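Local coordinates for NEQ011 (Nanoarchaeum equitans Kin4-M, PDB 6GQ8), which is a neelaredoxin-type superoxide reductase that probably uses its mononuclear histidine- and cysteine-ligated iron to reduce superoxide, at residues 19-24 / 82-87. Sequence-based numbering, arbitrary orientation.
Sequences EGELYK and YAKLEG
Tyr23 and Ala83 form an antiparallel hydrogen-bonded pair, Tyr23 N to Ala83 O at 2.8 Å and the return bond from Ala83 N to Tyr23 O longer, at 3.2 Å. One residue on, Lys24 and Tyr82 make a non-hydrogen-bonded pair whose side chains run side by side in the same direction; Lys24 CG sits 3.8 Å from Tyr82 CE1. With CG anti to the backbone N (chi1 176°) and the rest extended, the lysine carries its aliphatic stem along the CD1-CE1 side of the ring, CE passing near the hydroxyl. Glu19 comes to the same ring at its edge, OE2 in the ring plane. Two hydrogen bonds between Glu19 and Leu22 close a type II' turn, the hairpin connection between strands 12-19 and 22-29, so the contact joins this hairpin to strand 74-84 in the three-stranded sheet of the beta sandwich, consistent with the immunoglobulin-like fold of this E-set family. Ala83 and Lys84 also pair with a strand of the second subunit, which carries the sheet across the interface. Leu22 spreads its two methyls between Tyr82 and Lys84: CD1 meets Tyr82 CB, while CD2 packs 3.5 Å from Lys84 CG. Beyond that methylene, the extended Lys84 chain delivers NZ to Glu21 OE2, a salt bridge of 3.2 Å that is weak as a hydrogen bond. On the face carrying Ala83, Tyr23 CD2 rests 3.7 Å from Leu85 CD1, and Leu109 touches both side chains. Where direct strand pairing stops, a water bridges the backbones, donating to Glu21 O and accepting from Leu85 N at 2.8 Å.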
loop_
_atom_site.group_PDB
_atom_site.type_symbol
_atom_site.label_atom_id
_atom_site.label_comp_id
_atom_site.label_asym_id
_atom_site.label_seq_id
_atom_site.Cartn_x
_atom_site.Cartn_y
_atom_site.Cartn_z
ATOM N N GLU A 19 -7.364 19.490 16.264
ATOM C CA GLU A 19 -6.296 20.487 16.259
ATOM C C GLU A 19 -6.546 21.460 15.111
ATOM O O GLU A 19 -6.152 21.200 13.970
ATOM C CB GLU A 19 -4.930 19.815 16.140
ATOM C CG GLU A 19 -4.578 18.945 17.333
ATOM C CD GLU A 19 -3.177 18.371 17.253
ATOM O OE1 GLU A 19 -2.588 18.098 18.321
ATOM O OE2 GLU A 19 -2.658 18.213 16.125
ATOM N N GLY A 20 -7.190 22.582 15.417
ATOM C CA GLY A 20 -7.517 23.541 14.376
ATOM C C GLY A 20 -8.477 22.942 13.369
ATOM O O GLY A 20 -9.543 22.424 13.721
ATOM N N GLU A 21 -8.091 22.994 12.094
ATOM C CA GLU A 21 -8.890 22.389 11.037
ATOM C C GLU A 21 -8.732 20.880 10.977
ATOM O O GLU A 21 -9.543 20.213 10.326
ATOM C CB GLU A 21 -8.483 22.949 9.673
ATOM C CG GLU A 21 -8.758 24.413 9.441
ATOM C CD GLU A 21 -8.287 24.848 8.068
ATOM O OE1 GLU A 21 -7.778 25.980 7.939
ATOM O OE2 GLU A 21 -8.394 24.039 7.123
ATOM N N LEU A 22 -7.724 20.335 11.646
ATOM C CA LEU A 22 -7.322 18.947 11.479
ATOM C C LEU A 22 -7.834 18.080 12.620
ATOM O O LEU A 22 -7.843 18.501 13.781
ATOM C CB LEU A 22 -5.798 18.850 11.408
ATOM C CG LEU A 22 -5.149 19.423 10.149
ATOM C CD1 LEU A 22 -3.649 19.180 10.145
ATOM C CD2 LEU A 22 -5.798 18.837 8.915
ATOM N N TYR A 23 -8.267 16.869 12.281
ATOM C CA TYR A 23 -8.451 15.816 13.270
ATOM C C TYR A 23 -7.140 15.049 13.385
ATOM O O TYR A 23 -6.627 14.537 12.383
ATOM C CB TYR A 23 -9.591 14.872 12.891
ATOM C CG TYR A 23 -10.979 15.449 13.071
ATOM C CD1 TYR A 23 -11.585 15.471 14.322
ATOM C CD2 TYR A 23 -11.692 15.953 11.990
ATOM C CE1 TYR A 23 -12.857 15.992 14.493
ATOM C CE2 TYR A 23 -12.963 16.474 12.153
ATOM C CZ TYR A 23 -13.540 16.493 13.405
ATOM O OH TYR A 23 -14.807 17.012 13.566
ATOM N N LYS A 24 -6.600 14.974 14.597
ATOM C CA LYS A 24 -5.409 14.179 14.868
ATOM C C LYS A 24 -5.877 12.809 15.337
ATOM O O LYS A 24 -6.431 12.676 16.434
ATOM C CB LYS A 24 -4.523 14.859 15.907
ATOM C CG LYS A 24 -3.310 14.046 16.325
ATOM C CD LYS A 24 -2.589 14.694 17.500
ATOM C CE LYS A 24 -1.386 13.872 17.935
ATOM N NZ LYS A 24 -0.728 14.446 19.139
ATOM N N TYR A 82 -3.505 12.689 10.051
ATOM C CA TYR A 82 -4.162 13.987 10.161
ATOM C C TYR A 82 -5.078 14.159 8.961
ATOM O O TYR A 82 -4.658 13.915 7.825
ATOM C CB TYR A 82 -3.141 15.131 10.205
ATOM C CG TYR A 82 -2.170 15.066 11.362
ATOM C CD1 TYR A 82 -2.355 15.849 12.493
ATOM C CD2 TYR A 82 -1.064 14.225 11.320
ATOM C CE1 TYR A 82 -1.470 15.796 13.552
ATOM C CE2 TYR A 82 -0.175 14.160 12.376
ATOM C CZ TYR A 82 -0.381 14.949 13.487
ATOM O OH TYR A 82 0.508 14.888 14.537
ATOM N N ALA A 83 -6.319 14.577 9.205
ATOM C CA ALA A 83 -7.291 14.703 8.130
ATOM C C ALA A 83 -8.235 15.865 8.397
ATOM O O ALA A 83 -8.550 16.181 9.547
ATOM C CB ALA A 83 -8.105 13.417 7.956
ATOM N N LYS A 84 -8.683 16.490 7.309
ATOM C CA LYS A 84 -9.799 17.425 7.329
ATOM C C LYS A 84 -11.066 16.640 7.014
ATOM O O LYS A 84 -11.168 16.031 5.944
ATOM C CB LYS A 84 -9.586 18.524 6.290
ATOM C CG LYS A 84 -8.321 19.335 6.490
ATOM C CD LYS A 84 -8.197 20.446 5.457
ATOM C CE LYS A 84 -7.001 21.337 5.748
ATOM N NZ LYS A 84 -6.902 22.464 4.783
ATOM N N LEU A 85 -12.026 16.644 7.934
ATOM C CA LEU A 85 -13.253 15.877 7.771
ATOM C C LEU A 85 -14.450 16.808 7.865
ATOM O O LEU A 85 -14.573 17.570 8.829
ATOM C CB LEU A 85 -13.357 14.770 8.821
ATOM C CG LEU A 85 -12.168 13.811 8.891
ATOM C CD1 LEU A 85 -12.335 12.836 10.043
ATOM C CD2 LEU A 85 -12.008 13.072 7.571
ATOM N N GLU A 86 -15.334 16.734 6.874
ATOM C CA GLU A 86 -16.504 17.599 6.808
ATOM C C GLU A 86 -17.722 16.853 7.331
ATOM O O GLU A 86 -18.008 15.733 6.895
ATOM C CB GLU A 86 -16.757 18.085 5.379
ATOM C CG GLU A 86 -17.890 19.100 5.272
ATOM C CD GLU A 86 -18.178 19.510 3.841
ATOM O OE1 GLU A 86 -18.613 18.650 3.045
ATOM O OE2 GLU A 86 -17.954 20.690 3.506
ATOM N N GLY A 87 -18.429 17.475 8.265
ATOM C CA GLY A 87 -19.662 16.920 8.777
ATOM C C GLY A 87 -19.431 15.914 9.881
ATOM O O GLY A 87 -18.310 15.649 10.319
HETATM O O HOH W 1 -12.014 18.527 10.047
#